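Local coordinates for Mll7089 protein (Mesorhizobium loti, PDB 2OZ8) that is of unknown function but belongs to the mandelate racemase group of the enolase superfamily and probably binds magnesium and acts as a hydro-lyase, at residues A[37-40]-A[44-47]; A[131-136]-A[302-307]; A[208-213]-A[240-245]. One frame throughout, in Å; residues are numbered along the deposited sequence.

Contact 1: residues A[37-40]-A[44-47]; sequences ELVS and EVGL
The beta hairpin of strands 27-40 and 45-52 is closed here by the L38-G46 pair, with S40 bonded to E44 beside the turn. The strand segments run antiparallel, at 162°. L38 and G46 form a hydrogen-bonded pair. L38 N donates to G46 O at 2.7 Å, and G46 N returns a bond to L38 O at 2.8 Å. Nearer the turn, S40 N reaches E44 O at 3.0 Å, almost in line with the carbonyl bond.

E37, V39, V45 and L47 share one face of the sheet. V45 sits between the side chains of E37 and V39. Its CG1 is anti to the backbone N (chi1 176°) and touches E37 CB at 3.8 Å. Its CG2 lies alongside V39 CG2 at 4.2 Å, both valines pointing the same way. E37 CG also meets L47 CD1 at 4.0 Å. An alanine in place of V45 would probably open a gap beside V39 and leave E37 CB without the methyl it rests on.

The E37 carboxylate is held by R9 and R355 through salt bridges, which probably keep it ionised. L38 faces the other way, onto helix 103-118, while S40 OG bonds to E117 of that helix. An antiparallel hairpin packed on a helix in this way is characteristic of the N-terminal capping domain of the enolase superfamily.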
ATOM      1  N   GLU A  37     -19.595  21.288 -39.661  1.00 38.46           N
ATOM      2  CA  GLU A  37     -18.680  21.367 -40.789  1.00 38.78           C
ATOM      3  C   GLU A  37     -17.747  22.515 -40.536  1.00 39.17           C
ATOM      4  O   GLU A  37     -18.188  23.634 -40.205  1.00 38.05           O
ATOM      5  CB  GLU A  37     -19.395  21.530 -42.099  1.00 38.59           C
ATOM      6  CG  GLU A  37     -19.988  20.239 -42.671  1.00 40.50           C
ATOM      7  CD  GLU A  37     -20.884  20.518 -43.877  1.00 41.87           C
ATOM      8  OE1 GLU A  37     -20.672  19.925 -44.951  1.00 45.08           O
ATOM      9  OE2 GLU A  37     -21.793  21.356 -43.750  1.00 42.68           O
ATOM     10  N   LEU A  38     -16.453  22.201 -40.615  1.00 39.70           N
ATOM     11  CA  LEU A  38     -15.424  23.209 -40.402  1.00 41.09           C
ATOM     12  C   LEU A  38     -14.733  23.442 -41.739  1.00 41.72           C
ATOM     13  O   LEU A  38     -14.171  22.522 -42.310  1.00 41.60           O
ATOM     14  CB  LEU A  38     -14.445  22.778 -39.311  1.00 39.96           C
ATOM     15  CG  LEU A  38     -14.980  22.492 -37.901  1.00 40.28           C
ATOM     16  CD1 LEU A  38     -13.879  21.901 -36.961  1.00 33.78           C
ATOM     17  CD2 LEU A  38     -15.674  23.734 -37.310  1.00 37.81           C
ATOM     18  N   VAL A  39     -14.823  24.676 -42.232  1.00 43.23           N
ATOM     19  CA  VAL A  39     -14.335  25.060 -43.567  1.00 43.98           C
ATOM     20  C   VAL A  39     -13.057  25.833 -43.429  1.00 44.77           C
ATOM     21  O   VAL A  39     -13.002  26.785 -42.655  1.00 44.21           O
ATOM     22  CB  VAL A  39     -15.372  25.949 -44.330  1.00 44.59           C
ATOM     23  CG1 VAL A  39     -15.023  26.033 -45.794  1.00 43.70           C
ATOM     24  CG2 VAL A  39     -16.831  25.381 -44.188  1.00 44.47           C
ATOM     25  N   SER A  40     -12.013  25.416 -44.148  1.00 46.91           N
ATOM     26  CA  SER A  40     -10.792  26.230 -44.199  1.00 49.88           C
ATOM     27  C   SER A  40     -10.782  27.137 -45.419  1.00 51.20           C
ATOM     28  O   SER A  40     -11.674  27.069 -46.256  1.00 51.94           O
ATOM     29  CB  SER A  40      -9.517  25.380 -44.116  1.00 50.09           C
ATOM     30  OG  SER A  40      -9.086  24.950 -45.392  1.00 52.24           O
ATOM     31  N   GLU A  44     -11.444  23.155 -48.247  1.00 48.98           N
ATOM     32  CA  GLU A  44     -11.649  21.835 -47.670  1.00 47.89           C
ATOM     33  C   GLU A  44     -12.503  21.935 -46.425  1.00 47.50           C
ATOM     34  O   GLU A  44     -12.471  22.941 -45.692  1.00 48.25           O
ATOM     35  CB  GLU A  44     -10.337  21.090 -47.394  1.00 47.20           C
ATOM     36  CG  GLU A  44      -9.528  20.684 -48.644  1.00 47.52           C
ATOM     37  CD  GLU A  44     -10.051  19.438 -49.405  1.00 51.81           C
ATOM     38  OE1 GLU A  44     -11.111  18.865 -49.067  1.00 52.86           O
ATOM     39  OE2 GLU A  44      -9.390  19.006 -50.368  1.00 53.28           O
ATOM     40  N   VAL A  45     -13.316  20.906 -46.224  1.00 46.22           N
ATOM     41  CA  VAL A  45     -14.280  20.881 -45.155  1.00 44.51           C
ATOM     42  C   VAL A  45     -13.992  19.653 -44.315  1.00 43.41           C
ATOM     43  O   VAL A  45     -13.727  18.573 -44.852  1.00 43.22           O
ATOM     44  CB  VAL A  45     -15.726  20.811 -45.710  1.00 45.16           C
ATOM     45  CG1 VAL A  45     -16.727  20.680 -44.601  1.00 43.88           C
ATOM     46  CG2 VAL A  45     -16.053  22.064 -46.563  1.00 45.64           C
ATOM     47  N   GLY A  46     -14.022  19.840 -43.003  1.00 41.36           N
ATOM     48  CA  GLY A  46     -14.055  18.748 -42.062  1.00 39.50           C
ATOM     49  C   GLY A  46     -15.436  18.557 -41.462  1.00 38.77           C
ATOM     50  O   GLY A  46     -16.140  19.516 -41.086  1.00 38.75           O
ATOM     51  N   LEU A  47     -15.818  17.295 -41.337  1.00 37.64           N
ATOM     52  CA  LEU A  47     -17.111  16.973 -40.816  1.00 36.12           C
ATOM     53  C   LEU A  47     -17.035  16.159 -39.485  1.00 36.63           C
ATOM     54  O   LEU A  47     -16.252  15.210 -39.355  1.00 36.90           O
ATOM     55  CB  LEU A  47     -17.874  16.235 -41.924  1.00 35.53           C
ATOM     56  CG  LEU A  47     -19.155  15.472 -41.595  1.00 35.41           C
ATOM     57  CD1 LEU A  47     -20.331  16.445 -41.393  1.00 32.97           C
ATOM     58  CD2 LEU A  47     -19.431  14.377 -42.680  1.00 33.28           C
TER

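Contact 2: residues A[131-136]-A[302-307]; sequences NRVKAY and AGVHMA
V133 turns its side chain toward helix 304-309 and meets A307 and V304 there. One methyl, CG1, does the touching. It lies between the backbone N and the carbonyl carbon (chi1 67°), a rotation that brings it up to the helix. V133 CG1 comes to 3.9 Å from A307 CB. The same methyl is 4.4 Å from V304 CG2, a looser contact.

The CA-CB bonds of V133 and A307 both point into the contact, but they meet at a blunt angle of about 110° rather than head-on. V304 stands one helical turn before A307. Its CA-CB bond diverges from that of A307 by about 50°, and it offers V133 only the end of a branch.

Strand 132-138 belongs to the beta/alpha barrel, between the parallel strands 163-167 and 313-318. Helix 304-309 follows barrel strand 293-295, so this contact packs a barrel strand against a short helix far along the chain. The contact is wholly apolar and its three residues are buried. The first turn of the helix is tied by A307 N donating to G303 O at 3.0 Å.

Further apolar groups surround the methyls. V133 also packs on L316, and V304 on I331. Both valines touch A338 of strand 337-339.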
ATOM      1  N   ASN A 131      -5.538  -1.584 -43.033  1.00 40.36           N
ATOM      2  CA  ASN A 131      -6.689  -0.848 -43.443  1.00 40.65           C
ATOM      3  C   ASN A 131      -7.987  -1.498 -43.000  1.00 39.53           C
ATOM      4  O   ASN A 131      -9.060  -1.075 -43.408  1.00 39.01           O
ATOM      5  CB  ASN A 131      -6.622  -0.515 -44.952  1.00 41.40           C
ATOM      6  CG  ASN A 131      -7.248  -1.569 -45.828  1.00 45.68           C
ATOM      7  OD1 ASN A 131      -7.091  -2.777 -45.598  1.00 50.35           O
ATOM      8  ND2 ASN A 131      -7.995  -1.115 -46.857  1.00 49.21           N
ATOM      9  N   ARG A 132      -7.893  -2.523 -42.155  1.00 38.22           N
ATOM     10  CA  ARG A 132      -9.110  -3.134 -41.691  1.00 37.92           C
ATOM     11  C   ARG A 132      -9.072  -3.645 -40.271  1.00 37.99           C
ATOM     12  O   ARG A 132      -8.002  -3.926 -39.715  1.00 39.33           O
ATOM     13  CB  ARG A 132      -9.558  -4.239 -42.633  1.00 38.22           C
ATOM     14  CG  ARG A 132      -8.884  -5.517 -42.409  1.00 38.99           C
ATOM     15  CD  ARG A 132      -9.291  -6.520 -43.399  1.00 40.47           C
ATOM     16  NE  ARG A 132      -8.578  -7.751 -43.120  1.00 45.90           N
ATOM     17  CZ  ARG A 132      -8.853  -8.905 -43.719  1.00 47.82           C
ATOM     18  NH1 ARG A 132      -9.821  -8.942 -44.644  1.00 48.64           N
ATOM     19  NH2 ARG A 132      -8.163  -9.994 -43.395  1.00 40.58           N
ATOM     20  N   VAL A 133     -10.268  -3.768 -39.704  1.00 37.31           N
ATOM     21  CA  VAL A 133     -10.484  -4.264 -38.363  1.00 35.51           C
ATOM     22  C   VAL A 133     -11.733  -5.135 -38.312  1.00 35.81           C
ATOM     23  O   VAL A 133     -12.689  -4.888 -39.013  1.00 37.24           O
ATOM     24  CB  VAL A 133     -10.597  -3.073 -37.389  1.00 35.38           C
ATOM     25  CG1 VAL A 133     -11.831  -2.250 -37.631  1.00 29.69           C
ATOM     26  CG2 VAL A 133     -10.473  -3.564 -35.963  1.00 35.21           C
ATOM     27  N   LYS A 134     -11.725  -6.165 -37.497  1.00 36.09           N
ATOM     28  CA  LYS A 134     -12.945  -6.942 -37.217  1.00 36.32           C
ATOM     29  C   LYS A 134     -14.054  -6.117 -36.618  1.00 36.40           C
ATOM     30  O   LYS A 134     -13.839  -5.270 -35.716  1.00 36.28           O
ATOM     31  CB  LYS A 134     -12.625  -8.045 -36.228  1.00 35.96           C
ATOM     32  CG  LYS A 134     -11.564  -8.993 -36.752  1.00 38.60           C
ATOM     33  CD  LYS A 134     -11.428 -10.206 -35.853  1.00 39.03           C
ATOM     34  CE  LYS A 134     -10.123 -10.174 -35.177  1.00 42.83           C
ATOM     35  NZ  LYS A 134      -9.918 -11.496 -34.533  1.00 49.40           N
ATOM     36  N   ALA A 135     -15.264  -6.402 -37.067  1.00 36.31           N
ATOM     37  CA  ALA A 135     -16.414  -5.683 -36.578  1.00 36.47           C
ATOM     38  C   ALA A 135     -17.319  -6.703 -35.890  1.00 36.59           C
ATOM     39  O   ALA A 135     -17.418  -7.826 -36.337  1.00 36.77           O
ATOM     40  CB  ALA A 135     -17.135  -4.979 -37.763  1.00 36.79           C
ATOM     41  N   TYR A 136     -17.945  -6.335 -34.781  1.00 35.80           N
ATOM     42  CA  TYR A 136     -18.870  -7.247 -34.153  1.00 35.64           C
ATOM     43  C   TYR A 136     -20.247  -6.640 -34.218  1.00 35.61           C
ATOM     44  O   TYR A 136     -20.381  -5.433 -34.336  1.00 36.17           O
ATOM     45  CB  TYR A 136     -18.471  -7.603 -32.718  1.00 35.04           C
ATOM     46  CG  TYR A 136     -18.433  -6.466 -31.732  1.00 31.82           C
ATOM     47  CD1 TYR A 136     -19.546  -6.157 -30.994  1.00 32.98           C
ATOM     48  CD2 TYR A 136     -17.277  -5.761 -31.491  1.00 28.95           C
ATOM     49  CE1 TYR A 136     -19.521  -5.163 -30.041  1.00 33.14           C
ATOM     50  CE2 TYR A 136     -17.217  -4.740 -30.520  1.00 27.92           C
ATOM     51  CZ  TYR A 136     -18.358  -4.458 -29.807  1.00 31.38           C
ATOM     52  OH  TYR A 136     -18.428  -3.467 -28.868  1.00 34.41           O
ATOM     53  N   ALA A 302     -16.877   6.512 -38.082  1.00 33.70           N
ATOM     54  CA  ALA A 302     -15.668   7.314 -38.129  1.00 33.30           C
ATOM     55  C   ALA A 302     -14.458   6.679 -37.375  1.00 34.04           C
ATOM     56  O   ALA A 302     -13.292   6.763 -37.838  1.00 33.61           O
ATOM     57  CB  ALA A 302     -15.972   8.715 -37.581  1.00 32.61           C
ATOM     58  N   GLY A 303     -14.727   6.042 -36.224  1.00 34.47           N
ATOM     59  CA  GLY A 303     -13.664   5.483 -35.399  1.00 33.82           C
ATOM     60  C   GLY A 303     -12.947   4.367 -36.117  1.00 34.98           C
ATOM     61  O   GLY A 303     -11.996   3.815 -35.582  1.00 36.35           O
ATOM     62  N   VAL A 304     -13.394   3.999 -37.321  1.00 34.77           N
ATOM     63  CA  VAL A 304     -12.675   2.976 -38.084  1.00 35.50           C
ATOM     64  C   VAL A 304     -11.157   3.285 -38.236  1.00 35.50           C
ATOM     65  O   VAL A 304     -10.301   2.399 -38.243  1.00 35.22           O
ATOM     66  CB  VAL A 304     -13.378   2.636 -39.461  1.00 35.87           C
ATOM     67  CG1 VAL A 304     -13.289   3.809 -40.495  1.00 34.75           C
ATOM     68  CG2 VAL A 304     -12.853   1.317 -40.031  1.00 35.69           C
ATOM     69  N   HIS A 305     -10.840   4.570 -38.286  1.00 36.02           N
ATOM     70  CA  HIS A 305      -9.498   5.014 -38.563  1.00 35.69           C
ATOM     71  C   HIS A 305      -8.554   4.855 -37.391  1.00 36.04           C
ATOM     72  O   HIS A 305      -7.400   4.484 -37.596  1.00 36.88           O
ATOM     73  CB  HIS A 305      -9.543   6.438 -39.055  1.00 34.90           C
ATOM     74  CG  HIS A 305     -10.246   6.570 -40.365  1.00 37.18           C
ATOM     75  ND1 HIS A 305      -9.604   6.387 -41.569  1.00 35.50           N
ATOM     76  CD2 HIS A 305     -11.541   6.847 -40.659  1.00 36.07           C
ATOM     77  CE1 HIS A 305     -10.477   6.537 -42.547  1.00 38.07           C
ATOM     78  NE2 HIS A 305     -11.654   6.826 -42.022  1.00 37.37           N
ATOM     79  N   MET A 306      -9.027   5.141 -36.182  1.00 35.38           N
ATOM     80  CA  MET A 306      -8.251   4.860 -34.972  1.00 35.81           C
ATOM     81  C   MET A 306      -8.216   3.363 -34.745  1.00 36.25           C
ATOM     82  O   MET A 306      -7.240   2.840 -34.270  1.00 37.20           O
ATOM     83  CB  MET A 306      -8.815   5.604 -33.737  1.00 35.34           C
ATOM     84  CG  MET A 306      -8.975   7.133 -33.963  1.00 35.39           C
ATOM     85  SD  MET A 306     -10.515   7.763 -34.733  1.00 30.34           S
ATOM     86  CE  MET A 306     -11.464   7.435 -33.256  1.00 32.33           C
ATOM     87  N   ALA A 307      -9.283   2.651 -35.101  1.00 37.11           N
ATOM     88  CA  ALA A 307      -9.299   1.205 -34.834  1.00 36.63           C
ATOM     89  C   ALA A 307      -8.209   0.535 -35.612  1.00 36.04           C
ATOM     90  O   ALA A 307      -7.493  -0.283 -35.057  1.00 36.61           O
ATOM     91  CB  ALA A 307     -10.672   0.558 -35.135  1.00 35.94           C
TER

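Contact 3: residues A[208-213]-A[240-245]; sequences TKLVAI and HAVTWT
L210 on helix 203-215 faces V242, where the chain has just left helical geometry after helix 232-241, and their CA atoms are 7.9 Å apart. Both helices belong to the beta/alpha barrel, and they follow one another along the chain with strand 222-224 between them. The contact lies on the outer, helical layer of the barrel. It joins the body of one helix to the loop leading from the next into strand 246-249.

W244 does much of the packing. Its CG lies between the backbone N and the carbonyl carbon (chi1 59°), and this swings the indole back toward helix 203-215. The six-membered part of the ring leads. W244 CH2 approaches V211 CG2 at 3.7 Å, the two side chains crossing at about a right angle. W244 CZ2 is 4.1 Å from L210 CB. On one face of the indole lies V242 CG1, 4.0 Å above the plane and offset toward the rim. The other branch of V242 faces the helix, with V242 CG2 4.2 Å from L210 CD1. The single valine therefore packs on one face of its own loop's tryptophan and against the neighbouring helix.

L207 of the same helix extends the apolar patch, touching both V242 and W244. The loop also lies at a subunit interface. V242 O accepts a hydrogen bond from K204 NZ of a second subunit, and T243 of a third subunit packs on T208.

The polar link between the segments goes through water. W244 NE1 is 3.8 Å from L210 O, and a water molecule joins the two. It lies in the plane of the indole, accepts from W244 NE1 at 2.9 Å and donates to L210 O at 2.7 Å.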
ATOM      1  N   THR A 208     -21.178 -13.964  -9.759  1.00 33.48           N
ATOM      2  CA  THR A 208     -22.002 -15.181  -9.694  1.00 33.85           C
ATOM      3  C   THR A 208     -22.835 -15.375 -10.945  1.00 34.04           C
ATOM      4  O   THR A 208     -23.062 -16.485 -11.360  1.00 34.60           O
ATOM      5  CB  THR A 208     -22.909 -15.223  -8.436  1.00 34.07           C
ATOM      6  OG1 THR A 208     -23.884 -14.189  -8.517  1.00 33.94           O
ATOM      7  CG2 THR A 208     -22.070 -15.003  -7.157  1.00 34.39           C
ATOM      8  N   LYS A 209     -23.256 -14.286 -11.572  1.00 34.43           N
ATOM      9  CA  LYS A 209     -23.898 -14.355 -12.891  1.00 34.24           C
ATOM     10  C   LYS A 209     -22.957 -14.822 -14.005  1.00 34.85           C
ATOM     11  O   LYS A 209     -23.314 -15.688 -14.813  1.00 35.59           O
ATOM     12  CB  LYS A 209     -24.601 -13.023 -13.198  1.00 33.72           C
ATOM     13  CG  LYS A 209     -25.847 -12.912 -12.293  1.00 33.45           C
ATOM     14  CD  LYS A 209     -26.663 -11.717 -12.504  1.00 31.66           C
ATOM     15  CE  LYS A 209     -27.698 -11.643 -11.429  1.00 31.26           C
ATOM     16  NZ  LYS A 209     -28.699 -10.585 -11.734  1.00 29.95           N
ATOM     17  N   LEU A 210     -21.733 -14.311 -14.020  1.00 34.48           N
ATOM     18  CA  LEU A 210     -20.734 -14.835 -14.943  1.00 35.12           C
ATOM     19  C   LEU A 210     -20.473 -16.329 -14.742  1.00 35.78           C
ATOM     20  O   LEU A 210     -20.319 -17.093 -15.723  1.00 36.70           O
ATOM     21  CB  LEU A 210     -19.436 -14.014 -14.875  1.00 34.78           C
ATOM     22  CG  LEU A 210     -19.657 -12.578 -15.403  1.00 33.59           C
ATOM     23  CD1 LEU A 210     -18.531 -11.636 -15.039  1.00 27.54           C
ATOM     24  CD2 LEU A 210     -19.940 -12.602 -16.914  1.00 31.08           C
ATOM     25  N   VAL A 211     -20.465 -16.775 -13.497  1.00 35.77           N
ATOM     26  CA  VAL A 211     -20.280 -18.214 -13.240  1.00 35.88           C
ATOM     27  C   VAL A 211     -21.477 -19.024 -13.795  1.00 35.95           C
ATOM     28  O   VAL A 211     -21.281 -20.029 -14.499  1.00 35.52           O
ATOM     29  CB  VAL A 211     -20.077 -18.489 -11.714  1.00 36.85           C
ATOM     30  CG1 VAL A 211     -20.238 -19.997 -11.394  1.00 35.55           C
ATOM     31  CG2 VAL A 211     -18.735 -17.912 -11.225  1.00 32.84           C
ATOM     32  N   ALA A 212     -22.699 -18.541 -13.534  1.00 35.15           N
ATOM     33  CA  ALA A 212     -23.896 -19.228 -13.946  1.00 34.77           C
ATOM     34  C   ALA A 212     -23.955 -19.335 -15.446  1.00 35.39           C
ATOM     35  O   ALA A 212     -24.241 -20.420 -15.985  1.00 36.94           O
ATOM     36  CB  ALA A 212     -25.101 -18.545 -13.423  1.00 34.56           C
ATOM     37  N   ILE A 213     -23.639 -18.238 -16.125  1.00 35.21           N
ATOM     38  CA  ILE A 213     -23.552 -18.199 -17.588  1.00 34.47           C
ATOM     39  C   ILE A 213     -22.540 -19.179 -18.128  1.00 35.87           C
ATOM     40  O   ILE A 213     -22.765 -19.810 -19.148  1.00 35.71           O
ATOM     41  CB  ILE A 213     -23.226 -16.757 -18.091  1.00 34.89           C
ATOM     42  CG1 ILE A 213     -24.440 -15.831 -17.886  1.00 30.99           C
ATOM     43  CG2 ILE A 213     -22.666 -16.780 -19.523  1.00 30.86           C
ATOM     44  CD1 ILE A 213     -24.065 -14.383 -17.737  1.00 32.68           C
ATOM     45  N   HIS A 240      -9.485 -10.339 -11.207  1.00 37.51           N
ATOM     46  CA  HIS A 240      -8.726 -11.393 -10.562  1.00 36.98           C
ATOM     47  C   HIS A 240      -9.433 -12.740 -10.517  1.00 37.97           C
ATOM     48  O   HIS A 240      -8.751 -13.758 -10.583  1.00 40.16           O
ATOM     49  CB  HIS A 240      -8.284 -10.984  -9.173  1.00 35.23           C
ATOM     50  CG  HIS A 240      -7.457  -9.731  -9.150  1.00 35.13           C
ATOM     51  ND1 HIS A 240      -7.284  -8.978  -8.005  1.00 32.25           N
ATOM     52  CD2 HIS A 240      -6.738  -9.106 -10.129  1.00 31.98           C
ATOM     53  CE1 HIS A 240      -6.523  -7.923  -8.288  1.00 34.76           C
ATOM     54  NE2 HIS A 240      -6.164  -7.990  -9.565  1.00 30.81           N
ATOM     55  N   ALA A 241     -10.768 -12.767 -10.445  1.00 36.66           N
ATOM     56  CA  ALA A 241     -11.491 -14.018 -10.181  1.00 36.27           C
ATOM     57  C   ALA A 241     -12.010 -14.668 -11.429  1.00 35.85           C
ATOM     58  O   ALA A 241     -12.162 -15.896 -11.483  1.00 36.30           O
ATOM     59  CB  ALA A 241     -12.681 -13.777  -9.203  1.00 36.50           C
ATOM     60  N   VAL A 242     -12.312 -13.838 -12.420  1.00 34.75           N
ATOM     61  CA  VAL A 242     -12.914 -14.263 -13.679  1.00 34.13           C
ATOM     62  C   VAL A 242     -11.739 -14.621 -14.617  1.00 35.22           C
ATOM     63  O   VAL A 242     -11.183 -13.773 -15.354  1.00 37.32           O
ATOM     64  CB  VAL A 242     -13.832 -13.131 -14.237  1.00 33.32           C
ATOM     65  CG1 VAL A 242     -14.423 -13.500 -15.522  1.00 34.11           C
ATOM     66  CG2 VAL A 242     -14.955 -12.806 -13.253  1.00 32.64           C
ATOM     67  N   THR A 243     -11.344 -15.875 -14.582  1.00 34.20           N
ATOM     68  CA  THR A 243     -10.193 -16.308 -15.297  1.00 33.47           C
ATOM     69  C   THR A 243     -10.577 -16.801 -16.676  1.00 34.16           C
ATOM     70  O   THR A 243      -9.683 -17.152 -17.468  1.00 34.94           O
ATOM     71  CB  THR A 243      -9.558 -17.517 -14.546  1.00 34.10           C
ATOM     72  OG1 THR A 243     -10.540 -18.520 -14.435  1.00 30.65           O
ATOM     73  CG2 THR A 243      -9.133 -17.147 -13.146  1.00 33.39           C
ATOM     74  N   TRP A 244     -11.888 -16.893 -16.962  1.00 33.21           N
ATOM     75  CA  TRP A 244     -12.379 -17.454 -18.237  1.00 32.02           C
ATOM     76  C   TRP A 244     -12.851 -16.379 -19.263  1.00 32.00           C
ATOM     77  O   TRP A 244     -13.200 -16.710 -20.401  1.00 32.78           O
ATOM     78  CB  TRP A 244     -13.497 -18.505 -17.977  1.00 32.06           C
ATOM     79  CG  TRP A 244     -14.682 -17.919 -17.220  1.00 33.17           C
ATOM     80  CD1 TRP A 244     -15.792 -17.366 -17.757  1.00 31.73           C
ATOM     81  CD2 TRP A 244     -14.806 -17.760 -15.772  1.00 33.06           C
ATOM     82  NE1 TRP A 244     -16.619 -16.876 -16.755  1.00 32.49           N
ATOM     83  CE2 TRP A 244     -16.048 -17.112 -15.532  1.00 31.58           C
ATOM     84  CE3 TRP A 244     -14.008 -18.139 -14.674  1.00 31.72           C
ATOM     85  CZ2 TRP A 244     -16.527 -16.837 -14.240  1.00 30.70           C
ATOM     86  CZ3 TRP A 244     -14.474 -17.832 -13.356  1.00 34.36           C
ATOM     87  CH2 TRP A 244     -15.724 -17.193 -13.164  1.00 32.99           C
ATOM     88  N   THR A 245     -12.915 -15.108 -18.882  1.00 30.64           N
ATOM     89  CA  THR A 245     -13.342 -14.103 -19.833  1.00 29.62           C
ATOM     90  C   THR A 245     -12.748 -12.780 -19.453  1.00 30.53           C
ATOM     91  O   THR A 245     -12.154 -12.685 -18.380  1.00 31.46           O
ATOM     92  CB  THR A 245     -14.912 -14.015 -19.973  1.00 30.14           C
ATOM     93  OG1 THR A 245     -15.224 -13.160 -21.052  1.00 28.97           O
ATOM     94  CG2 THR A 245     -15.591 -13.442 -18.757  1.00 26.31           C
TER
HETATM   95  O   HOH W   1     -19.167 -16.171 -17.940  1.00 25.79           O

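The contacts follow the chain from the N-terminal domain into the barrel. Contact 1 comes first and closes a hairpin in the antiparallel sheet. Contact 2 lies in the barrel, its centre about 23 Å from that of contact 1, and their nearest atoms are about 7 Å apart. Contact 3 is nested inside the loop that contact 2 closes. Its centre is about 29 Å from that of contact 2 and 47 Å from that of contact 1, with the chain's centre between it and contact 1. Contacts 2 and 3 share the barrel: one packs strand 132-138 against helix 304-309, over 160 residues later, the other joins helix 203-215 to the loop after helix 232-241, beside neighbouring subunits.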